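Side-chain contacts in Lmo0812 protein (Listeria monocytogenes serovar 1/2a, PDB 4YF1), which is a putative HD-domain pyrophosphohydrolase that may remove the 3'-diphosphate from guanosine 3',5'-bis(diphosphate): residues A[60-65]-A[82-87]; A[70-73]-A[79-82]; A[100-105]-A[115-120]; A[119-124]-A[152-157]. One frame throughout, in Å; residues are numbered along the deposited sequence.

Contact 1: residues A[60-65]-A[82-87]; sequences DAVEDT and DLVASH. With NA (sodium ion), chain E.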
loop_
_atom_site.group_PDB
_atom_site.type_symbol
_atom_site.label_atom_id
_atom_site.label_comp_id
_atom_site.label_asym_id
_atom_site.label_seq_id
_atom_site.Cartn_x
_atom_site.Cartn_y
_atom_site.Cartn_z
ATOM N N ASP A 60 2.957 8.978 -1.531
ATOM C CA ASP A 60 2.008 9.983 -2.099
ATOM C C ASP A 60 0.837 10.303 -1.174
ATOM O O ASP A 60 0.305 11.412 -1.220
ATOM C CB ASP A 60 1.392 9.508 -3.423
ATOM C CG ASP A 60 2.365 9.518 -4.584
ATOM O OD1 ASP A 60 3.573 9.823 -4.417
ATOM O OD2 ASP A 60 1.884 9.220 -5.696
ATOM N N ALA A 61 0.428 9.327 -0.360
ATOM C CA ALA A 61 -0.686 9.524 0.575
ATOM C C ALA A 61 -0.347 10.607 1.592
ATOM O O ALA A 61 -1.190 11.454 1.920
ATOM C CB ALA A 61 -1.027 8.229 1.283
ATOM N N VAL A 62 0.894 10.593 2.085
ATOM C CA VAL A 62 1.332 11.588 3.065
ATOM C C VAL A 62 1.567 12.943 2.411
ATOM O O VAL A 62 1.106 13.966 2.932
ATOM C CB VAL A 62 2.636 11.190 3.770
ATOM C CG1 VAL A 62 3.033 12.257 4.789
ATOM C CG2 VAL A 62 2.463 9.865 4.457
ATOM N N GLU A 63 2.304 12.960 1.302
ATOM C CA GLU A 63 2.598 14.229 0.610
ATOM C C GLU A 63 1.405 14.890 -0.099
ATOM O O GLU A 63 1.311 16.125 -0.105
ATOM C CB GLU A 63 3.757 14.073 -0.391
ATOM C CG GLU A 63 5.107 13.782 0.257
ATOM C CD GLU A 63 6.298 14.086 -0.651
ATOM O OE1 GLU A 63 7.419 14.161 -0.101
ATOM O OE2 GLU A 63 6.127 14.279 -1.896
ATOM N N ASP A 64 0.501 14.093 -0.676
ATOM C CA ASP A 64 -0.618 14.651 -1.474
ATOM C C ASP A 64 -1.983 14.721 -0.785
ATOM O O ASP A 64 -2.895 15.327 -1.335
ATOM C CB ASP A 64 -0.749 13.905 -2.816
ATOM C CG ASP A 64 0.552 13.922 -3.635
ATOM O OD1 ASP A 64 1.376 14.845 -3.442
ATOM O OD2 ASP A 64 0.759 13.014 -4.477
ATOM N N THR A 65 -2.135 14.104 0.387
ATOM C CA THR A 65 -3.417 14.148 1.111
ATOM C C THR A 65 -3.172 14.609 2.542
ATOM O O THR A 65 -2.016 14.772 2.968
ATOM C CB THR A 65 -4.164 12.785 1.123
ATOM O OG1 THR A 65 -3.704 11.944 2.190
ATOM C CG2 THR A 65 -4.028 12.067 -0.222
ATOM N N ASP A 82 8.473 5.253 9.994
ATOM C CA ASP A 82 9.850 5.734 9.885
ATOM C C ASP A 82 10.407 5.635 8.486
ATOM O O ASP A 82 11.171 6.512 8.053
ATOM C CB ASP A 82 10.772 5.005 10.856
ATOM C CG ASP A 82 10.519 5.397 12.306
ATOM O OD1 ASP A 82 9.819 6.413 12.549
ATOM O OD2 ASP A 82 11.021 4.674 13.198
ATOM N N LEU A 83 10.060 4.570 7.783
ATOM C CA LEU A 83 10.531 4.421 6.408
ATOM C C LEU A 83 9.897 5.545 5.541
ATOM O O LEU A 83 10.579 6.200 4.749
ATOM C CB LEU A 83 10.221 3.020 5.861
ATOM C CG LEU A 83 11.123 1.895 6.413
ATOM C CD1 LEU A 83 10.566 0.529 6.060
ATOM C CD2 LEU A 83 12.542 2.048 5.879
ATOM N N VAL A 84 8.616 5.782 5.747
ATOM C CA VAL A 84 7.899 6.831 5.029
ATOM C C VAL A 84 8.491 8.211 5.309
ATOM O O VAL A 84 8.739 8.999 4.373
ATOM C CB VAL A 84 6.394 6.818 5.376
ATOM C CG1 VAL A 84 5.701 8.062 4.831
ATOM C CG2 VAL A 84 5.744 5.593 4.784
ATOM N N ALA A 85 8.720 8.506 6.585
ATOM C CA ALA A 85 9.274 9.792 6.977
ATOM C C ALA A 85 10.652 10.025 6.407
ATOM O O ALA A 85 11.017 11.184 6.167
ATOM C CB ALA A 85 9.322 9.930 8.498
ATOM N N SER A 86 11.424 8.955 6.177
ATOM C CA SER A 86 12.777 9.122 5.652
ATOM C C SER A 86 12.829 9.839 4.282
ATOM O O SER A 86 13.804 10.534 4.008
ATOM C CB SER A 86 13.525 7.797 5.556
ATOM O OG SER A 86 13.077 6.973 4.483
ATOM N N HIS A 87 11.788 9.722 3.463
ATOM C CA HIS A 87 11.770 10.357 2.120
ATOM C C HIS A 87 10.710 11.443 1.902
ATOM O O HIS A 87 10.567 11.955 0.794
ATOM C CB HIS A 87 11.623 9.272 1.048
ATOM C CG HIS A 87 11.435 9.805 -0.341
ATOM N ND1 HIS A 87 11.990 10.994 -0.762
ATOM C CD2 HIS A 87 10.866 9.249 -1.437
ATOM C CE1 HIS A 87 11.708 11.182 -2.040
ATOM N NE2 HIS A 87 11.035 10.133 -2.476
HETATM NA NA NA E . -0.216 14.913 4.492
#
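Val62 turns its carbonyl to a sodium ion and its side chain to Val84. Val62 O binds the sodium ion at 2.2 Å, and Thr65 O binds it at 2.4 Å. Met67 O is the third protein ligand, so the ion sits on backbone carbonyls where helix 50-64 ends. The two segments belong to the all-helical HD-domain fold. Asp60, on the same helix, is part of a possible HD-type set with His35, His59 and Asp120, to which no metal is bound here; in the conformer given, His87 NE2 probably hydrogen-bonds to Asp120 OD2.

Across the contact the touch is small and apolar. Val62 CG2 meets Val84 CG1 at 3.7 Å, and the two side chains cross at a slant. Val84 CG1 lies anti to its own backbone N (chi1 170°), which aims this branch at helix 50-64.

Glu63 reaches out along an extended chain toward the end of the other segment. Its OE1 accepts a hydrogen bond from Glu89 N, just beyond segment 82-87. This joins the acid to the chain following His87. At the end of helix 50-64, Thr65 OG1 donates to Ala61 O over 2.6 Å, with a C=O...OG1 angle of 145°.

Contact 2: residues A[70-73]-A[79-82]; sequences ADIR and EVAD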
loop_
_atom_site.group_PDB
_atom_site.type_symbol
_atom_site.label_atom_id
_atom_site.label_comp_id
_atom_site.label_asym_id
_atom_site.label_seq_id
_atom_site.Cartn_x
_atom_site.Cartn_y
_atom_site.Cartn_z
ATOM N N ALA A 70 1.445 10.726 12.032
ATOM C CA ALA A 70 0.736 10.135 13.176
ATOM C C ALA A 70 -0.303 9.090 12.741
ATOM O O ALA A 70 -0.457 8.063 13.400
ATOM C CB ALA A 70 0.072 11.218 14.004
ATOM N N ASP A 71 -1.012 9.366 11.644
ATOM C CA ASP A 71 -1.986 8.405 11.079
ATOM C C ASP A 71 -1.271 7.117 10.642
ATOM O O ASP A 71 -1.740 6.014 10.931
ATOM C CB ASP A 71 -2.721 8.994 9.876
ATOM C CG ASP A 71 -3.571 10.205 10.226
ATOM O OD1 ASP A 71 -4.179 10.223 11.318
ATOM O OD2 ASP A 71 -3.662 11.125 9.380
ATOM N N ILE A 72 -0.132 7.249 9.954
ATOM C CA ILE A 72 0.617 6.050 9.536
ATOM C C ILE A 72 1.087 5.223 10.732
ATOM O O ILE A 72 0.974 4.003 10.705
ATOM C CB ILE A 72 1.806 6.394 8.618
ATOM C CG1 ILE A 72 1.263 7.030 7.338
ATOM C CG2 ILE A 72 2.610 5.137 8.262
ATOM C CD1 ILE A 72 2.317 7.404 6.340
ATOM N N ARG A 73 1.600 5.881 11.777
ATOM C CA ARG A 73 2.067 5.165 12.974
ATOM C C ARG A 73 0.967 4.406 13.646
ATOM O O ARG A 73 1.181 3.276 14.044
ATOM C CB ARG A 73 2.695 6.099 14.023
ATOM C CG ARG A 73 4.039 6.595 13.608
ATOM C CD ARG A 73 4.707 7.580 14.558
ATOM N NE ARG A 73 5.749 8.171 13.736
ATOM C CZ ARG A 73 6.910 7.583 13.435
ATOM N NH1 ARG A 73 7.277 6.425 13.984
ATOM N NH2 ARG A 73 7.729 8.197 12.592
ATOM N N GLU A 79 7.772 1.174 12.269
ATOM C CA GLU A 79 8.736 0.799 11.234
ATOM C C GLU A 79 8.347 1.376 9.876
ATOM O O GLU A 79 9.177 1.992 9.201
ATOM C CB GLU A 79 8.897 -0.718 11.083
ATOM C CG GLU A 79 9.668 -1.398 12.191
ATOM C CD GLU A 79 10.047 -2.838 11.841
ATOM O OE1 GLU A 79 9.713 -3.753 12.635
ATOM O OE2 GLU A 79 10.649 -3.061 10.770
ATOM N N VAL A 80 7.099 1.142 9.467
ATOM C CA VAL A 80 6.601 1.715 8.210
ATOM C C VAL A 80 6.594 3.262 8.288
ATOM O O VAL A 80 7.021 3.946 7.343
ATOM C CB VAL A 80 5.212 1.151 7.884
ATOM C CG1 VAL A 80 4.545 1.901 6.745
ATOM C CG2 VAL A 80 5.326 -0.334 7.569
ATOM N N ALA A 81 6.125 3.814 9.417
ATOM C CA ALA A 81 6.074 5.275 9.581
ATOM C C ALA A 81 7.461 5.895 9.414
ATOM O O ALA A 81 7.611 6.892 8.720
ATOM C CB ALA A 81 5.474 5.657 10.912
ATOM N N ASP A 82 8.473 5.253 9.994
ATOM C CA ASP A 82 9.850 5.734 9.885
ATOM C C ASP A 82 10.407 5.635 8.486
ATOM O O ASP A 82 11.171 6.512 8.053
ATOM C CB ASP A 82 10.772 5.005 10.856
ATOM C CG ASP A 82 10.519 5.397 12.306
ATOM O OD1 ASP A 82 9.819 6.413 12.549
ATOM O OD2 ASP A 82 11.021 4.674 13.198
#
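Arg73 starts with CG beside its backbone N (chi1 -73°) and then runs extended from CG to NE, which carries the guanidinium to Asp82. The two segments are the arms of a helical hairpin, helix 69-76 and helix 78-87, within the HD-domain fold.

Arg73 grips Asp82 end-on, with both terminal nitrogens on one oxygen. Arg73 NH2 donates to Asp82 OD1 over 2.7 Å, with an N-H...O angle of 150°. Arg73 NH1 donates to the same Asp82 OD1 over 2.9 Å, in a more bent bond of 139°. OD1 lies in the guanidinium plane, but the carboxylate is turned well out of it. One face of the guanidinium carries Ala81 CB, which stands over its centre 3.5 Å from Arg73 CZ. Further ion pairs fix the group: NE bonds to Asp69 and NH1 also to Asp78. All three nitrogens are therefore engaged, which should hold the guanidinium against rotation.

The inner side of the hairpin is apolar. Ile72 CG2 lies 3.7 Å from Ala81 CA, close against the backbone of the opposite helix. Helix 50-64 covers this side, with Val62 on Ile72 and with Val54 and Leu58 on Val80. The same Ile72 CG2 comes within 4.1 Å of Val80 CG1.

Contact 3: residues A[100-105]-A[115-120]; sequences AHTIEQ and ALIVAD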
loop_
_atom_site.group_PDB
_atom_site.type_symbol
_atom_site.label_atom_id
_atom_site.label_comp_id
_atom_site.label_asym_id
_atom_site.label_seq_id
_atom_site.Cartn_x
_atom_site.Cartn_y
_atom_site.Cartn_z
ATOM N N ALA A 100 17.761 19.264 -2.428
ATOM C CA ALA A 100 19.104 19.041 -1.908
ATOM C C ALA A 100 19.041 18.050 -0.713
ATOM O O ALA A 100 19.963 17.216 -0.518
ATOM C CB ALA A 100 19.712 20.353 -1.453
ATOM N N HIS A 101 17.983 18.165 0.079
ATOM C CA HIS A 101 17.861 17.289 1.238
ATOM C C HIS A 101 17.636 15.843 0.793
ATOM O O HIS A 101 18.126 14.906 1.436
ATOM C CB HIS A 101 16.791 17.749 2.216
ATOM C CG HIS A 101 17.097 19.056 2.875
ATOM N ND1 HIS A 101 16.114 19.894 3.351
ATOM C CD2 HIS A 101 18.263 19.714 3.044
ATOM C CE1 HIS A 101 16.665 20.987 3.838
ATOM N NE2 HIS A 101 17.968 20.910 3.647
ATOM N N THR A 102 16.914 15.656 -0.301
ATOM C CA THR A 102 16.702 14.295 -0.841
ATOM C C THR A 102 18.007 13.682 -1.384
ATOM O O THR A 102 18.288 12.468 -1.154
ATOM C CB THR A 102 15.557 14.275 -1.827
ATOM O OG1 THR A 102 14.368 14.603 -1.116
ATOM C CG2 THR A 102 15.379 12.918 -2.491
ATOM N N ILE A 103 18.829 14.489 -2.046
ATOM C CA ILE A 103 20.140 14.028 -2.528
ATOM C C ILE A 103 21.028 13.573 -1.354
ATOM O O ILE A 103 21.617 12.462 -1.420
ATOM C CB ILE A 103 20.837 15.108 -3.382
ATOM C CG1 ILE A 103 20.030 15.287 -4.666
ATOM C CG2 ILE A 103 22.290 14.738 -3.690
ATOM C CD1 ILE A 103 20.389 16.555 -5.450
ATOM N N GLU A 104 21.048 14.352 -0.258
ATOM C CA GLU A 104 21.833 13.970 0.912
ATOM C C GLU A 104 21.309 12.634 1.484
ATOM O O GLU A 104 22.099 11.771 1.897
ATOM C CB GLU A 104 21.821 15.069 2.022
ATOM C CG GLU A 104 22.545 14.651 3.336
ATOM C CD GLU A 104 22.428 15.655 4.501
ATOM O OE1 GLU A 104 21.708 16.680 4.383
ATOM O OE2 GLU A 104 23.088 15.435 5.535
ATOM N N GLN A 105 19.984 12.489 1.522
ATOM C CA GLN A 105 19.373 11.271 2.052
ATOM C C GLN A 105 19.662 10.027 1.166
ATOM O O GLN A 105 19.944 8.916 1.711
ATOM C CB GLN A 105 17.888 11.500 2.280
ATOM C CG GLN A 105 17.102 10.312 2.757
ATOM C CD GLN A 105 17.402 9.959 4.177
ATOM O OE1 GLN A 105 18.132 10.651 4.890
ATOM N NE2 GLN A 105 16.794 8.884 4.611
ATOM N N ALA A 115 16.459 2.843 -1.641
ATOM C CA ALA A 115 15.566 2.205 -2.610
ATOM C C ALA A 115 14.225 2.930 -2.736
ATOM O O ALA A 115 13.665 3.012 -3.832
ATOM C CB ALA A 115 15.350 0.734 -2.256
ATOM N N LEU A 116 13.717 3.459 -1.622
ATOM C CA LEU A 116 12.446 4.171 -1.636
ATOM C C LEU A 116 12.522 5.414 -2.514
ATOM O O LEU A 116 11.583 5.727 -3.293
ATOM C CB LEU A 116 12.087 4.585 -0.236
ATOM C CG LEU A 116 11.601 3.383 0.576
ATOM C CD1 LEU A 116 11.750 3.731 2.056
ATOM C CD2 LEU A 116 10.163 3.057 0.210
ATOM N N ILE A 117 13.638 6.106 -2.389
ATOM C CA ILE A 117 13.853 7.332 -3.189
ATOM C C ILE A 117 14.048 6.979 -4.660
ATOM O O ILE A 117 13.437 7.621 -5.524
ATOM C CB ILE A 117 15.067 8.137 -2.691
ATOM C CG1 ILE A 117 14.787 8.693 -1.294
ATOM C CG2 ILE A 117 15.384 9.294 -3.675
ATOM C CD1 ILE A 117 15.975 9.309 -0.568
ATOM N N VAL A 118 14.932 6.032 -4.970
ATOM C CA VAL A 118 15.191 5.718 -6.385
ATOM C C VAL A 118 13.942 5.143 -7.093
ATOM O O VAL A 118 13.639 5.551 -8.218
ATOM C CB VAL A 118 16.416 4.838 -6.571
ATOM C CG1 VAL A 118 16.664 4.519 -8.012
ATOM C CG2 VAL A 118 17.661 5.449 -5.941
ATOM N N ALA A 119 13.190 4.268 -6.425
ATOM C CA ALA A 119 11.977 3.707 -7.009
ATOM C C ALA A 119 10.957 4.797 -7.343
ATOM O O ALA A 119 10.322 4.775 -8.398
ATOM C CB ALA A 119 11.363 2.671 -6.092
ATOM N N ASP A 120 10.806 5.740 -6.427
ATOM C CA ASP A 120 9.909 6.871 -6.632
ATOM C C ASP A 120 10.357 7.674 -7.873
ATOM O O ASP A 120 9.539 8.007 -8.728
ATOM C CB ASP A 120 9.943 7.772 -5.402
ATOM C CG ASP A 120 9.128 9.070 -5.593
ATOM O OD1 ASP A 120 7.922 8.981 -5.879
ATOM O OD2 ASP A 120 9.693 10.157 -5.414
#
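Gln105 carries the one flat group among the touching side chains, and its amide lies beyond the stem that meets Ile117. The aliphatic stem does the touching. Gln105 CG meets Ile117 CD1 at 3.7 Å, and Gln105 CB lies 4.1 Å from the same Ile117 CD1. The chain of Gln105 bends at chi2 (72°), which carries the amide away from the isoleucine. The two side chains cross at about a right angle.

Thr102 makes the second half of the contact, one turn earlier on its helix. Its CG2 approaches Ile117 CG2 at 3.8 Å, and the two side chains slide past each other in opposite directions. With chi1 at -64° the Thr102 OG1 sits beside the backbone N, and the methyl CG2 is the branch turned to Ile117. The hydroxyl OG1 makes a weak hydrogen bond back to Arg98 O on its own helix. Ile117 is thus shared by both partners: CG2 serves Thr102, while CD1 reaches between Thr102 and Gln105. No hydrogen bond spans the contact.

The contact is a carbon-to-carbon joint between two successive helices of the HD-domain fold, 95-108 and 111-132. Asp120, one turn after Ile117, bonds through OD1 to His35 NE2. Helix 147-160 lies against Thr102 and Ile103 of the first segment. Helices 35-45 and 172-184 pack on other sides of the second, at Ala115, Leu116, Val118 and Ala119.

Contact 4: residues A[119-124]-A[152-157]; sequences ADKLDN and WYNQGI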
loop_
_atom_site.group_PDB
_atom_site.type_symbol
_atom_site.label_atom_id
_atom_site.label_comp_id
_atom_site.label_asym_id
_atom_site.label_seq_id
_atom_site.Cartn_x
_atom_site.Cartn_y
_atom_site.Cartn_z
ATOM N N ALA A 119 13.190 4.268 -6.425
ATOM C CA ALA A 119 11.977 3.707 -7.009
ATOM C C ALA A 119 10.957 4.797 -7.343
ATOM O O ALA A 119 10.322 4.775 -8.398
ATOM C CB ALA A 119 11.363 2.671 -6.092
ATOM N N ASP A 120 10.806 5.740 -6.427
ATOM C CA ASP A 120 9.909 6.871 -6.632
ATOM C C ASP A 120 10.357 7.674 -7.873
ATOM O O ASP A 120 9.539 8.007 -8.728
ATOM C CB ASP A 120 9.943 7.772 -5.402
ATOM C CG ASP A 120 9.128 9.070 -5.593
ATOM O OD1 ASP A 120 7.922 8.981 -5.879
ATOM O OD2 ASP A 120 9.693 10.157 -5.414
ATOM N N LYS A 121 11.648 7.957 -7.972
ATOM C CA LYS A 121 12.175 8.734 -9.148
ATOM C C LYS A 121 12.108 7.978 -10.440
ATOM O O LYS A 121 11.933 8.560 -11.496
ATOM C CB LYS A 121 13.616 9.175 -8.930
ATOM C CG LYS A 121 13.711 10.498 -8.244
ATOM C CD LYS A 121 13.126 10.461 -6.877
ATOM C CE LYS A 121 12.429 11.763 -6.591
ATOM N NZ LYS A 121 12.161 11.809 -5.122
ATOM N N LEU A 122 12.328 6.677 -10.355
ATOM C CA LEU A 122 12.258 5.825 -11.537
ATOM C C LEU A 122 10.879 5.832 -12.166
ATOM O O LEU A 122 10.762 6.026 -13.376
ATOM C CB LEU A 122 12.696 4.374 -11.194
ATOM C CG LEU A 122 12.604 3.326 -12.309
ATOM C CD1 LEU A 122 13.306 3.713 -13.592
ATOM C CD2 LEU A 122 13.119 1.956 -11.836
ATOM N N ASP A 123 9.827 5.640 -11.375
ATOM C CA ASP A 123 8.498 5.659 -11.960
ATOM C C ASP A 123 8.200 7.055 -12.561
ATOM O O ASP A 123 7.576 7.132 -13.617
ATOM C CB ASP A 123 7.414 5.294 -10.967
ATOM C CG ASP A 123 6.044 5.213 -11.621
ATOM O OD1 ASP A 123 5.826 4.344 -12.511
ATOM O OD2 ASP A 123 5.174 6.005 -11.240
ATOM N N ASN A 124 8.616 8.121 -11.868
ATOM C CA ASN A 124 8.427 9.511 -12.378
ATOM C C ASN A 124 9.108 9.708 -13.735
ATOM O O ASN A 124 8.474 10.181 -14.669
ATOM C CB ASN A 124 8.982 10.552 -11.388
ATOM C CG ASN A 124 8.151 10.691 -10.119
ATOM O OD1 ASN A 124 7.030 10.175 -10.015
ATOM N ND2 ASN A 124 8.702 11.420 -9.135
ATOM N N TRP A 152 19.936 18.849 -12.667
ATOM C CA TRP A 152 20.757 18.878 -11.465
ATOM C C TRP A 152 20.230 17.863 -10.451
ATOM O O TRP A 152 21.003 17.150 -9.832
ATOM C CB TRP A 152 20.788 20.281 -10.846
ATOM C CG TRP A 152 21.196 20.313 -9.393
ATOM C CD1 TRP A 152 22.463 20.264 -8.878
ATOM C CD2 TRP A 152 20.308 20.380 -8.271
ATOM N NE1 TRP A 152 22.406 20.310 -7.499
ATOM C CE2 TRP A 152 21.097 20.378 -7.111
ATOM C CE3 TRP A 152 18.919 20.449 -8.142
ATOM C CZ2 TRP A 152 20.543 20.437 -5.839
ATOM C CZ3 TRP A 152 18.361 20.522 -6.870
ATOM C CH2 TRP A 152 19.173 20.518 -5.737
ATOM N N TYR A 153 18.915 17.828 -10.295
ATOM C CA TYR A 153 18.258 16.947 -9.310
ATOM C C TYR A 153 18.428 15.452 -9.608
ATOM O O TYR A 153 18.925 14.683 -8.762
ATOM C CB TYR A 153 16.774 17.337 -9.218
ATOM C CG TYR A 153 15.938 16.466 -8.323
ATOM C CD1 TYR A 153 16.422 16.048 -7.094
ATOM C CD2 TYR A 153 14.615 16.128 -8.656
ATOM C CE1 TYR A 153 15.658 15.265 -6.258
ATOM C CE2 TYR A 153 13.833 15.347 -7.797
ATOM C CZ TYR A 153 14.367 14.922 -6.611
ATOM O OH TYR A 153 13.616 14.178 -5.697
ATOM N N ASN A 154 18.049 15.056 -10.819
ATOM C CA ASN A 154 18.117 13.660 -11.243
ATOM C C ASN A 154 19.553 13.153 -11.341
ATOM O O ASN A 154 19.864 12.013 -10.889
ATOM C CB ASN A 154 17.306 13.478 -12.526
ATOM C CG ASN A 154 15.815 13.592 -12.272
ATOM O OD1 ASN A 154 15.159 14.638 -12.531
ATOM N ND2 ASN A 154 15.273 12.565 -11.705
ATOM N N GLN A 155 20.459 14.009 -11.821
ATOM C CA GLN A 155 21.881 13.636 -11.843
ATOM C C GLN A 155 22.383 13.485 -10.409
ATOM O O GLN A 155 23.180 12.545 -10.111
ATOM C CB GLN A 155 22.716 14.638 -12.647
ATOM C CG GLN A 155 22.502 14.411 -14.108
ATOM C CD GLN A 155 23.363 15.304 -14.978
ATOM O OE1 GLN A 155 23.965 16.286 -14.524
ATOM N NE2 GLN A 155 23.461 14.935 -16.206
ATOM N N GLY A 156 21.892 14.343 -9.502
ATOM C CA GLY A 156 22.261 14.230 -8.082
ATOM C C GLY A 156 21.865 12.867 -7.465
ATOM O O GLY A 156 22.667 12.251 -6.723
ATOM N N ILE A 157 20.640 12.415 -7.739
ATOM C CA ILE A 157 20.175 11.107 -7.239
ATOM C C ILE A 157 21.049 10.026 -7.875
ATOM O O ILE A 157 21.651 9.197 -7.177
ATOM C CB ILE A 157 18.683 10.834 -7.571
ATOM C CG1 ILE A 157 17.738 11.886 -6.927
ATOM C CG2 ILE A 157 18.290 9.424 -7.108
ATOM C CD1 ILE A 157 17.882 12.043 -5.436
#
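Lys121 is the side chain that meets all three partners on helix 147-160: Tyr153, Asn154 and Ile157. This joins a core helix of the HD-domain fold, 111-132, to helix 147-160 later in the chain. The segment axes come no nearer than 11.6 Å, at 134° between their directions. Long side chains therefore bridge the gap.

Lys121 and Tyr153 cross at about a right angle. The lysine end lies beside the phenol oxygen, with Lys121 NZ 2.8 Å from Tyr153 OH. The lysine carbon next to NZ is modelled too close to that oxygen, so the exact fit there is doubtful. A chi1 of 176° swings the Tyr153 ring out from its own helix toward helix 111-132. Nearer the backbone, Lys121 CG lies 4.5 Å from Ile157 CG1, a loose apolar touch. Tyr177 of helix 172-184 packs on both Lys121 and Ile157.

The next shell helps place the lysine end. The lysine chain bends at chi2 and chi3, and folds back toward Asp120, its neighbour in sequence. One turn further on, Asp123 OD2 bonds to His35 ND1, and Asp123 OD1 to Asn38, so a polar network backs the contact. Lys121 NZ makes a salt bridge of 3.0 Å to Asp120 OD2, meeting that oxygen nearly along its C-O bond.

From the N terminus, contact 1 closes the first loop, bringing helix 50-64 to helix 78-87. Contact 2 nests inside it, closing the shorter turn from helix 69-76 to the same helix 78-87; the two share Asp82. Contact 3 follows in series and joins helices 95-108 and 111-132. Contact 4 starts where contact 3 ends and carries helix 111-132 on to helix 147-160. Contacts 3 and 4 overlap only at Ala119 and Asp120. His87 of contact 1 probably reaches Asp120, which ties the first pair to the second. Contact 2 lies far from contact 4, centres about 24 Å apart. Residues of contacts 1 and 2 also touch the second subunit.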